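PDB 1KPH: cyclopropane mycolic acid synthase 1 from Mycobacterium tuberculosis, which converts a cis double bond at the distal position of alpha mycolic acids into a cyclopropane ring, using a methylene group from S-adenosyl-L-methionine. Local coordinates for residues R24-L27 / T32-C35; M43-A48 / L236-A241; T197-G202 / M263-G268. All coordinates share one frame; numbering follows the deposited sequence.

Contact 1 (R24-L27 / T32-C35); sequences RLFL and TYSC. With SAH (S-adenosyl-L-homocysteine), chain F; 10A (didecyl-dimethyl-ammonium), chain G; CO3 (carbonate ion), chain E.
Leu27 and Thr32 bring the backbone to its closest approach here, their CA atoms 6.6 Å apart, where the chain turns back on itself between helices 20-23 and 45-57. This turn lies over the cofactor end of a Rossmann-like, class I methyltransferase fold and carries Tyr33, which borders both the S-adenosyl-L-homocysteine and the didecyl-dimethyl-ammonium pockets. Leu27 supplies the support: one methyl, CD2, rests on Tyr33 CD1 at 3.5 Å and also lies against Thr32 O, while the other, CD1, approaches Tyr33 CB and CG. A branched aliphatic end suits this spot because its two methyls can reach different atoms of the tyrosine at once. Phe26 comes from farther along the tyrosine. Its CG lies between the backbone N and carbonyl carbon (chi1 70°), which turns the ring so that its CE1 and CZ edge addresses the Tyr33 face in an offset edge-to-face pair, planes at 68° and centroids 5.8 Å apart. The tyrosine is long enough to reach past these neighbours, and its OH is hydrogen-bonded to Tyr265 OH and to His15 NE2, which should restrict the ring's position. Over one face of the ring, methyl C11 of the ammonium stands 3.4 Å above the plane, at the centre; a positively polarised methyl would be well received there by the pi electrons. The backbone works as well: Tyr33 N donates to the cofactor carboxylate atom OXT at 2.8 Å, almost straight at 171°. Ser34 is small and polar, and its OG is hydrogen-bonded to Lys52 while its CB borders a bound carbonate, probably from the crystallisation liquor. Two residues along from Tyr33, Cys35 N donates to carbonate O1 at 2.8 Å.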
loop_
_atom_site.group_PDB
_atom_site.type_symbol
_atom_site.label_atom_id
_atom_site.label_comp_id
_atom_site.label_asym_id
_atom_site.label_seq_id
_atom_site.Cartn_x
_atom_site.Cartn_y
_atom_site.Cartn_z
ATOM N N ARG A 24 -4.911 -14.236 4.907
ATOM C CA ARG A 24 -4.694 -14.423 6.332
ATOM C C ARG A 24 -3.628 -15.466 6.614
ATOM O O ARG A 24 -3.102 -15.518 7.723
ATOM C CB ARG A 24 -5.997 -14.831 7.027
ATOM C CG ARG A 24 -6.884 -13.662 7.409
ATOM C CD ARG A 24 -8.134 -14.130 8.136
ATOM N NE ARG A 24 -8.790 -13.021 8.815
ATOM C CZ ARG A 24 -8.373 -12.493 9.962
ATOM N NH1 ARG A 24 -7.301 -12.978 10.575
ATOM N NH2 ARG A 24 -9.019 -11.466 10.488
ATOM N N LEU A 25 -3.311 -16.297 5.623
ATOM C CA LEU A 25 -2.284 -17.323 5.814
ATOM C C LEU A 25 -0.881 -16.745 5.845
ATOM O O LEU A 25 0.044 -17.394 6.334
ATOM C CB LEU A 25 -2.330 -18.398 4.718
ATOM C CG LEU A 25 -3.432 -19.466 4.682
ATOM C CD1 LEU A 25 -3.798 -19.910 6.087
ATOM C CD2 LEU A 25 -4.636 -18.921 3.998
ATOM N N PHE A 26 -0.695 -15.535 5.325
ATOM C CA PHE A 26 0.647 -14.975 5.354
ATOM C C PHE A 26 0.802 -13.566 5.916
ATOM O O PHE A 26 1.897 -13.194 6.320
ATOM C CB PHE A 26 1.312 -15.100 3.969
ATOM C CG PHE A 26 0.722 -14.219 2.903
ATOM C CD1 PHE A 26 1.145 -12.898 2.754
ATOM C CD2 PHE A 26 -0.209 -14.728 2.001
ATOM C CE1 PHE A 26 0.650 -12.099 1.713
ATOM C CE2 PHE A 26 -0.707 -13.937 0.959
ATOM C CZ PHE A 26 -0.275 -12.623 0.816
ATOM N N LEU A 27 -0.280 -12.793 5.968
ATOM C CA LEU A 27 -0.213 -11.433 6.521
ATOM C C LEU A 27 -0.315 -11.472 8.043
ATOM O O LEU A 27 -0.780 -12.460 8.613
ATOM C CB LEU A 27 -1.358 -10.573 5.987
ATOM C CG LEU A 27 -1.423 -10.333 4.479
ATOM C CD1 LEU A 27 -2.619 -9.441 4.171
ATOM C CD2 LEU A 27 -0.125 -9.693 4.004
ATOM N N THR A 32 -2.183 -6.058 7.493
ATOM C CA THR A 32 -1.496 -4.972 6.803
ATOM C C THR A 32 -0.761 -5.617 5.627
ATOM O O THR A 32 -0.027 -6.596 5.790
ATOM C CB THR A 32 -0.497 -4.252 7.735
ATOM O OG1 THR A 32 -1.217 -3.628 8.808
ATOM C CG2 THR A 32 0.274 -3.181 6.971
ATOM N N TYR A 33 -0.959 -5.060 4.439
ATOM C CA TYR A 33 -0.365 -5.616 3.227
ATOM C C TYR A 33 0.526 -4.572 2.555
ATOM O O TYR A 33 0.214 -4.064 1.479
ATOM C CB TYR A 33 -1.510 -6.059 2.305
ATOM C CG TYR A 33 -1.164 -7.034 1.196
ATOM C CD1 TYR A 33 0.077 -7.667 1.138
ATOM C CD2 TYR A 33 -2.101 -7.334 0.207
ATOM C CE1 TYR A 33 0.377 -8.579 0.117
ATOM C CE2 TYR A 33 -1.812 -8.241 -0.815
ATOM C CZ TYR A 33 -0.573 -8.858 -0.853
ATOM O OH TYR A 33 -0.286 -9.752 -1.865
ATOM N N SER A 34 1.637 -4.264 3.215
ATOM C CA SER A 34 2.603 -3.285 2.741
ATOM C C SER A 34 3.870 -3.418 3.586
ATOM O O SER A 34 3.875 -4.134 4.587
ATOM C CB SER A 34 2.022 -1.872 2.861
ATOM O OG SER A 34 1.467 -1.643 4.153
ATOM N N CYS A 35 4.936 -2.732 3.182
ATOM C CA CYS A 35 6.214 -2.795 3.887
ATOM C C CYS A 35 6.150 -2.410 5.361
ATOM O O CYS A 35 5.699 -1.317 5.711
ATOM C CB CYS A 35 7.241 -1.898 3.190
ATOM S SG CYS A 35 8.923 -2.044 3.853
HETATM N N SAH F . -3.075 0.417 2.443
HETATM C CA SAH F . -3.348 -0.957 2.864
HETATM C CB SAH F . -3.631 -1.874 1.655
HETATM C CG SAH F . -2.653 -1.845 0.459
HETATM C C SAH F . -2.173 -1.531 3.676
HETATM O OXT SAH F . -2.326 -2.621 4.254
HETATM C "C5'" SAH F . -3.691 -1.833 -2.154
HETATM C "C4'" SAH F . -5.008 -1.178 -1.762
HETATM O "O4'" SAH F . -5.297 0.022 -2.530
HETATM C "C3'" SAH F . -6.211 -2.102 -1.938
HETATM O "O3'" SAH F . -7.069 -1.985 -0.771
HETATM C "C2'" SAH F . -6.876 -1.586 -3.190
HETATM O "O2'" SAH F . -8.267 -1.912 -3.243
HETATM C "C1'" SAH F . -6.619 -0.120 -3.106
HETATM N N9 SAH F . -6.712 0.569 -4.398
HETATM C C8 SAH F . -6.127 0.301 -5.597
HETATM N N7 SAH F . -6.399 1.105 -6.577
HETATM C C5 SAH F . -7.261 2.017 -5.969
HETATM C C6 SAH F . -8.016 3.272 -6.463
HETATM N N6 SAH F . -7.935 3.727 -7.724
HETATM N N1 SAH F . -8.794 3.927 -5.539
HETATM C C2 SAH F . -8.865 3.456 -4.264
HETATM N N3 SAH F . -8.254 2.376 -3.719
HETATM C C4 SAH F . -7.463 1.699 -4.636
HETATM C C1 10A G . 6.777 -3.271 -12.913
HETATM C C2 10A G . 5.303 -3.563 -12.610
HETATM C C3 10A G . 5.027 -3.376 -11.113
HETATM C C4 10A G . 3.586 -3.656 -10.662
HETATM C C5 10A G . 3.534 -3.419 -9.145
HETATM C C6 10A G . 2.185 -3.710 -8.471
HETATM C C7 10A G . 2.424 -3.441 -6.977
HETATM C C8 10A G . 1.261 -3.817 -6.054
HETATM C C9 10A G . 1.704 -3.547 -4.600
HETATM C C10 10A G . 0.669 -4.100 -3.620
HETATM N N1 10A G . 0.930 -4.186 -2.107
HETATM C C11 10A G . -0.282 -4.876 -1.513
HETATM C C12 10A G . 0.999 -2.817 -1.479
HETATM C C13 10A G . 2.211 -4.914 -1.669
HETATM C C14 10A G . 2.538 -6.379 -2.094
HETATM C C15 10A G . 3.998 -6.850 -1.885
HETATM C C16 10A G . 5.137 -6.134 -2.650
HETATM C C17 10A G . 5.068 -6.319 -4.178
HETATM C C18 10A G . 6.221 -5.630 -4.918
HETATM C C19 10A G . 6.100 -5.863 -6.431
HETATM C C20 10A G . 7.294 -5.209 -7.145
HETATM C C21 10A G . 7.243 -5.446 -8.656
HETATM C C22 10A G . 8.470 -4.792 -9.292
HETATM C C CO3 E . 4.192 -0.906 -0.190
HETATM O O1 CO3 E . 4.897 -0.839 1.132
HETATM O O2 CO3 E . 3.950 -2.107 -0.772
HETATM O O3 CO3 E . 3.798 0.244 -0.811
#

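Contact 2 (M43-A48 / L236-A241); sequences MTLQEA and LDLWSA
Thr44 N, just ahead of the Leu45 that meets Leu238 and Trp239 across the contact, donates to Glu47 OE1 at 3.0 Å, reaching the oxygen from above the carboxylate plane, 41° out of it. In return Glu47 N donates to Thr44 OG1 at 3.1 Å, and this reciprocal pair is a capping box at the start of helix 45-57. Threonine suits the N-cap because its hydroxyl can accept from a backbone N-H that has no earlier carbonyl to use, and the glutamate is long enough to fold back to the cap's own N-H. Its negative charge would also sit favourably by the positive end of the helix dipole. Leu45, the first residue of the helix, points at helix 229-245, a member of the helical insertion between strands 221-227 and 278-286 of the methyltransferase fold. CG lies opposite the backbone N (chi1 176°), which carries the leucine's methyls toward the second helix. Its CD2 methyl touches the five-membered part of the indole, 3.7 Å from Trp239 CD1 and 3.8 Å from Trp239 NE1, the two side chains crossing nearly at right angles. Leu238 runs alongside Leu45 in the reverse sense, its CD1 3.9 Å from Leu45 CB. Aliphatic branches fit the partly exposed margin here, whereas the large flat tryptophan reaches inward: it is buried, meets Tyr33 edge-to-face and borders the didecyl-dimethyl-ammonium. Leu236 packs on Cys269, Ala270 and Phe273 of helix 256-275, and Asp237, which also touches Ala270, makes a salt bridge through OD2 with Arg274 NH1.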
loop_
_atom_site.group_PDB
_atom_site.type_symbol
_atom_site.label_atom_id
_atom_site.label_comp_id
_atom_site.label_asym_id
_atom_site.label_seq_id
_atom_site.Cartn_x
_atom_site.Cartn_y
_atom_site.Cartn_z
ATOM N N MET A 43 11.703 -6.759 16.606
ATOM C CA MET A 43 10.268 -6.547 16.478
ATOM C C MET A 43 9.594 -7.699 15.747
ATOM O O MET A 43 10.192 -8.323 14.870
ATOM C CB MET A 43 9.962 -5.255 15.712
ATOM C CG MET A 43 10.278 -3.973 16.452
ATOM S SD MET A 43 9.503 -2.551 15.644
ATOM C CE MET A 43 8.578 -1.843 17.003
ATOM N N THR A 44 8.353 -7.985 16.119
ATOM C CA THR A 44 7.591 -9.032 15.451
ATOM C C THR A 44 7.023 -8.328 14.227
ATOM O O THR A 44 7.085 -7.105 14.136
ATOM C CB THR A 44 6.413 -9.538 16.306
ATOM O OG1 THR A 44 5.502 -8.460 16.547
ATOM C CG2 THR A 44 6.913 -10.098 17.645
ATOM N N LEU A 45 6.473 -9.090 13.291
ATOM C CA LEU A 45 5.903 -8.500 12.088
ATOM C C LEU A 45 4.763 -7.558 12.472
ATOM O O LEU A 45 4.644 -6.459 11.930
ATOM C CB LEU A 45 5.386 -9.601 11.155
ATOM C CG LEU A 45 4.655 -9.167 9.877
ATOM C CD1 LEU A 45 5.559 -8.267 9.030
ATOM C CD2 LEU A 45 4.238 -10.404 9.091
ATOM N N GLN A 46 3.935 -7.993 13.421
ATOM C CA GLN A 46 2.806 -7.189 13.866
ATOM C C GLN A 46 3.271 -5.857 14.450
ATOM O O GLN A 46 2.702 -4.816 14.137
ATOM C CB GLN A 46 1.969 -7.955 14.902
ATOM C CG GLN A 46 0.692 -7.225 15.326
ATOM C CD GLN A 46 -0.199 -8.051 16.251
ATOM O OE1 GLN A 46 -0.558 -9.185 15.941
ATOM N NE2 GLN A 46 -0.566 -7.473 17.388
ATOM N N GLU A 47 4.303 -5.896 15.292
ATOM C CA GLU A 47 4.834 -4.685 15.911
ATOM C C GLU A 47 5.438 -3.773 14.848
ATOM O O GLU A 47 5.285 -2.550 14.911
ATOM C CB GLU A 47 5.911 -5.034 16.949
ATOM C CG GLU A 47 5.427 -5.923 18.086
ATOM C CD GLU A 47 6.540 -6.308 19.053
ATOM O OE1 GLU A 47 7.712 -6.400 18.620
ATOM O OE2 GLU A 47 6.238 -6.538 20.244
ATOM N N ALA A 48 6.123 -4.373 13.875
ATOM C CA ALA A 48 6.755 -3.612 12.798
ATOM C C ALA A 48 5.723 -2.982 11.864
ATOM O O ALA A 48 5.969 -1.923 11.282
ATOM C CB ALA A 48 7.705 -4.510 12.010
ATOM N N LEU A 236 8.760 -9.311 3.399
ATOM C CA LEU A 236 8.465 -10.338 2.409
ATOM C C LEU A 236 8.974 -11.715 2.834
ATOM O O LEU A 236 8.313 -12.725 2.586
ATOM C CB LEU A 236 9.061 -9.935 1.055
ATOM C CG LEU A 236 8.311 -8.798 0.349
ATOM C CD1 LEU A 236 9.200 -8.139 -0.701
ATOM C CD2 LEU A 236 7.051 -9.358 -0.286
ATOM N N ASP A 237 10.142 -11.762 3.470
ATOM C CA ASP A 237 10.685 -13.036 3.936
ATOM C C ASP A 237 9.741 -13.622 4.984
ATOM O O ASP A 237 9.472 -14.823 4.978
ATOM C CB ASP A 237 12.082 -12.867 4.551
ATOM C CG ASP A 237 13.165 -12.614 3.508
ATOM O OD1 ASP A 237 12.976 -12.994 2.334
ATOM O OD2 ASP A 237 14.219 -12.049 3.875
ATOM N N LEU A 238 9.231 -12.769 5.873
ATOM C CA LEU A 238 8.318 -13.224 6.920
ATOM C C LEU A 238 6.980 -13.660 6.341
ATOM O O LEU A 238 6.358 -14.594 6.850
ATOM C CB LEU A 238 8.094 -12.123 7.967
ATOM C CG LEU A 238 9.315 -11.672 8.775
ATOM C CD1 LEU A 238 8.882 -10.692 9.851
ATOM C CD2 LEU A 238 9.992 -12.870 9.417
ATOM N N TRP A 239 6.525 -12.987 5.286
ATOM C CA TRP A 239 5.254 -13.364 4.668
ATOM C C TRP A 239 5.378 -14.735 4.014
ATOM O O TRP A 239 4.498 -15.584 4.169
ATOM C CB TRP A 239 4.817 -12.344 3.605
ATOM C CG TRP A 239 4.251 -11.064 4.151
ATOM C CD1 TRP A 239 3.795 -10.838 5.426
ATOM C CD2 TRP A 239 4.059 -9.837 3.435
ATOM N NE1 TRP A 239 3.338 -9.549 5.541
ATOM C CE2 TRP A 239 3.487 -8.912 4.337
ATOM C CE3 TRP A 239 4.316 -9.429 2.118
ATOM C CZ2 TRP A 239 3.168 -7.597 3.965
ATOM C CZ3 TRP A 239 3.998 -8.122 1.747
ATOM C CH2 TRP A 239 3.429 -7.223 2.672
ATOM N N SER A 240 6.472 -14.952 3.290
ATOM C CA SER A 240 6.692 -16.221 2.604
ATOM C C SER A 240 6.918 -17.388 3.567
ATOM O O SER A 240 6.497 -18.517 3.296
ATOM C CB SER A 240 7.878 -16.109 1.638
ATOM O OG SER A 240 9.076 -15.799 2.324
ATOM N N ALA A 241 7.581 -17.122 4.686
ATOM C CA ALA A 241 7.835 -18.172 5.662
ATOM C C ALA A 241 6.509 -18.715 6.189
ATOM O O ALA A 241 6.339 -19.924 6.335
ATOM C CB ALA A 241 8.681 -17.633 6.811
#

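Contact 3 (T197-G202 / M263-G268); sequences TEIFPG and MKYLTG. With 10A (didecyl-dimethyl-ammonium), chain G.
Aromatic and CH-pi contacts dominate, and they centre on Tyr265. Ile199 CG2 stands almost squarely over the tyrosine ring, 3.7 Å from its centroid and only 5° off the normal; Leu266 CD2 lies over the opposite face, nearer the rim, so the ring is sandwiched between two methyls, which should limit its tilt. The same Ile199 CG2 also covers one face of Phe200, toward the rim, which lets a single beta-branch serve two rings. Phe200 in turn sets its edge against the Tyr265 face in an offset edge-to-face pair, planes at 88° and centroids 5.5 Å apart, with Phe200 CE1 3.7 Å from Tyr265 CE1. Purely aliphatic contact comes from the other arm of the isoleucine: CD1 lies 3.6 Å from Tyr265 CB. The tyrosine reaches this position through an unstaggered first torsion (chi1 138°), a strained choice that the surrounding packing probably pays for. Together these side chains join the last part of helix 186-199 and Phe200 just after it to helix 256-275, outside the central sheet of the methyltransferase fold and beside the didecyl-dimethyl-ammonium site, which probably corresponds to the acyl-chain pocket. The second face of Phe200 receives C8 of one decyl tail of this ligand, 3.6 Å above the ring centre, while C17 of the other tail runs at the Tyr265 edge; broad aromatic surfaces suit the two alkyl tails. Among the polar groups, Tyr265 OH, hydrogen-bonded to Tyr33, also sits 3.3 Å from Phe200 CZ at that ring's edge and near ligand C14. Within helix 256-275, Met263 O accepts from Thr267 N and, at 2.9 Å, from Thr267 OG1, the two donors arriving from opposite faces of the carbonyl plane.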
loop_
_atom_site.group_PDB
_atom_site.type_symbol
_atom_site.label_atom_id
_atom_site.label_comp_id
_atom_site.label_asym_id
_atom_site.label_seq_id
_atom_site.Cartn_x
_atom_site.Cartn_y
_atom_site.Cartn_z
ATOM N N THR A 197 1.304 -9.820 -14.965
ATOM C CA THR A 197 0.421 -10.768 -15.628
ATOM C C THR A 197 -0.312 -11.737 -14.703
ATOM O O THR A 197 -1.499 -11.991 -14.893
ATOM C CB THR A 197 1.197 -11.583 -16.692
ATOM O OG1 THR A 197 2.255 -12.313 -16.061
ATOM C CG2 THR A 197 1.797 -10.657 -17.738
ATOM N N GLU A 198 0.376 -12.262 -13.697
ATOM C CA GLU A 198 -0.246 -13.228 -12.795
ATOM C C GLU A 198 -0.530 -12.792 -11.358
ATOM O O GLU A 198 -1.245 -13.492 -10.638
ATOM C CB GLU A 198 0.596 -14.508 -12.762
ATOM C CG GLU A 198 0.649 -15.241 -14.088
ATOM C CD GLU A 198 1.581 -16.432 -14.063
ATOM O OE1 GLU A 198 1.416 -17.305 -13.184
ATOM O OE2 GLU A 198 2.482 -16.495 -14.931
ATOM N N ILE A 199 0.015 -11.658 -10.930
ATOM C CA ILE A 199 -0.204 -11.203 -9.555
ATOM C C ILE A 199 -0.986 -9.893 -9.475
ATOM O O ILE A 199 -2.049 -9.829 -8.854
ATOM C CB ILE A 199 1.139 -11.014 -8.807
ATOM C CG1 ILE A 199 2.015 -12.261 -8.971
ATOM C CG2 ILE A 199 0.879 -10.754 -7.323
ATOM C CD1 ILE A 199 1.410 -13.528 -8.420
ATOM N N PHE A 200 -0.458 -8.845 -10.098
ATOM C CA PHE A 200 -1.126 -7.556 -10.070
ATOM C C PHE A 200 -1.465 -7.029 -11.458
ATOM O O PHE A 200 -0.737 -6.205 -12.016
ATOM C CB PHE A 200 -0.266 -6.529 -9.333
ATOM C CG PHE A 200 0.017 -6.891 -7.902
ATOM C CD1 PHE A 200 1.298 -7.261 -7.504
ATOM C CD2 PHE A 200 -0.998 -6.863 -6.951
ATOM C CE1 PHE A 200 1.565 -7.598 -6.179
ATOM C CE2 PHE A 200 -0.740 -7.199 -5.624
ATOM C CZ PHE A 200 0.545 -7.566 -5.238
ATOM N N PRO A 201 -2.576 -7.508 -12.038
ATOM C CA PRO A 201 -2.982 -7.049 -13.368
ATOM C C PRO A 201 -3.142 -5.531 -13.347
ATOM O O PRO A 201 -3.801 -4.984 -12.459
ATOM C CB PRO A 201 -4.319 -7.758 -13.583
ATOM C CG PRO A 201 -4.149 -9.026 -12.811
ATOM C CD PRO A 201 -3.486 -8.555 -11.545
ATOM N N GLY A 202 -2.526 -4.854 -14.310
ATOM C CA GLY A 202 -2.640 -3.406 -14.381
ATOM C C GLY A 202 -1.634 -2.651 -13.535
ATOM O O GLY A 202 -1.563 -1.425 -13.593
ATOM N N MET A 263 4.037 -18.020 -3.759
ATOM C CA MET A 263 5.356 -18.210 -3.164
ATOM C C MET A 263 6.389 -17.600 -4.112
ATOM O O MET A 263 7.310 -16.905 -3.685
ATOM C CB MET A 263 5.657 -19.697 -2.959
ATOM C CG MET A 263 4.954 -20.330 -1.766
ATOM S SD MET A 263 5.421 -19.562 -0.189
ATOM C CE MET A 263 7.148 -20.088 -0.041
ATOM N N LYS A 264 6.222 -17.863 -5.403
ATOM C CA LYS A 264 7.133 -17.340 -6.414
ATOM C C LYS A 264 7.143 -15.815 -6.359
ATOM O O LYS A 264 8.193 -15.184 -6.475
ATOM C CB LYS A 264 6.701 -17.812 -7.807
ATOM C CG LYS A 264 7.511 -17.225 -8.962
ATOM C CD LYS A 264 7.013 -17.759 -10.305
ATOM C CE LYS A 264 7.744 -17.118 -11.475
ATOM N NZ LYS A 264 7.244 -17.643 -12.776
ATOM N N TYR A 265 5.964 -15.236 -6.169
ATOM C CA TYR A 265 5.813 -13.790 -6.094
ATOM C C TYR A 265 6.439 -13.221 -4.816
ATOM O O TYR A 265 7.268 -12.305 -4.877
ATOM C CB TYR A 265 4.315 -13.445 -6.224
ATOM C CG TYR A 265 3.747 -12.367 -5.314
ATOM C CD1 TYR A 265 4.265 -11.069 -5.305
ATOM C CD2 TYR A 265 2.654 -12.645 -4.486
ATOM C CE1 TYR A 265 3.703 -10.072 -4.493
ATOM C CE2 TYR A 265 2.089 -11.662 -3.673
ATOM C CZ TYR A 265 2.615 -10.376 -3.681
ATOM O OH TYR A 265 2.038 -9.402 -2.887
ATOM N N LEU A 266 6.075 -13.777 -3.665
ATOM C CA LEU A 266 6.617 -13.292 -2.396
ATOM C C LEU A 266 8.142 -13.384 -2.317
ATOM O O LEU A 266 8.817 -12.397 -2.012
ATOM C CB LEU A 266 5.984 -14.053 -1.229
ATOM C CG LEU A 266 4.489 -13.795 -1.016
ATOM C CD1 LEU A 266 3.971 -14.699 0.086
ATOM C CD2 LEU A 266 4.255 -12.324 -0.664
ATOM N N THR A 267 8.688 -14.558 -2.610
ATOM C CA THR A 267 10.133 -14.749 -2.545
ATOM C C THR A 267 10.881 -13.908 -3.580
ATOM O O THR A 267 11.901 -13.289 -3.268
ATOM C CB THR A 267 10.506 -16.233 -2.738
ATOM O OG1 THR A 267 10.178 -16.643 -4.069
ATOM C CG2 THR A 267 9.742 -17.105 -1.744
ATOM N N GLY A 268 10.369 -13.884 -4.808
ATOM C CA GLY A 268 11.011 -13.112 -5.861
ATOM C C GLY A 268 11.170 -11.643 -5.512
ATOM O O GLY A 268 12.250 -11.065 -5.665
HETATM C C1 10A G . 6.777 -3.271 -12.913
HETATM C C2 10A G . 5.303 -3.563 -12.610
HETATM C C3 10A G . 5.027 -3.376 -11.113
HETATM C C4 10A G . 3.586 -3.656 -10.662
HETATM C C5 10A G . 3.534 -3.419 -9.145
HETATM C C6 10A G . 2.185 -3.710 -8.471
HETATM C C7 10A G . 2.424 -3.441 -6.977
HETATM C C8 10A G . 1.261 -3.817 -6.054
HETATM C C9 10A G . 1.704 -3.547 -4.600
HETATM C C10 10A G . 0.669 -4.100 -3.620
HETATM N N1 10A G . 0.930 -4.186 -2.107
HETATM C C11 10A G . -0.282 -4.876 -1.513
HETATM C C12 10A G . 0.999 -2.817 -1.479
HETATM C C13 10A G . 2.211 -4.914 -1.669
HETATM C C14 10A G . 2.538 -6.379 -2.094
HETATM C C15 10A G . 3.998 -6.850 -1.885
HETATM C C16 10A G . 5.137 -6.134 -2.650
HETATM C C17 10A G . 5.068 -6.319 -4.178
HETATM C C18 10A G . 6.221 -5.630 -4.918
HETATM C C19 10A G . 6.100 -5.863 -6.431
HETATM C C20 10A G . 7.294 -5.209 -7.145
HETATM C C21 10A G . 7.243 -5.446 -8.656
HETATM C C22 10A G . 8.470 -4.792 -9.292
#

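From the N terminus, contact 1 is made first, closing a short loop of four intervening residues before helix 45-57. Contact 2 then opens at 43-48 and closes only at 236-241, spanning most of the sheet; contact 3 opens within that span at 197-202 and closes beyond it at 263-268, so contacts 2 and 3 cross, while contact 1 stands in series with both. They meet in space as well. Trp239 packs on Leu27 and on the backbone of Phe26, linking contacts 1 and 2, Ser240 packs on Leu266 and Thr267, and contacts 1 and 3 both touch the ammonium ligand. The loop after helix 20-23 is thereby tied to helices 229-245 and 256-275 beside that ligand.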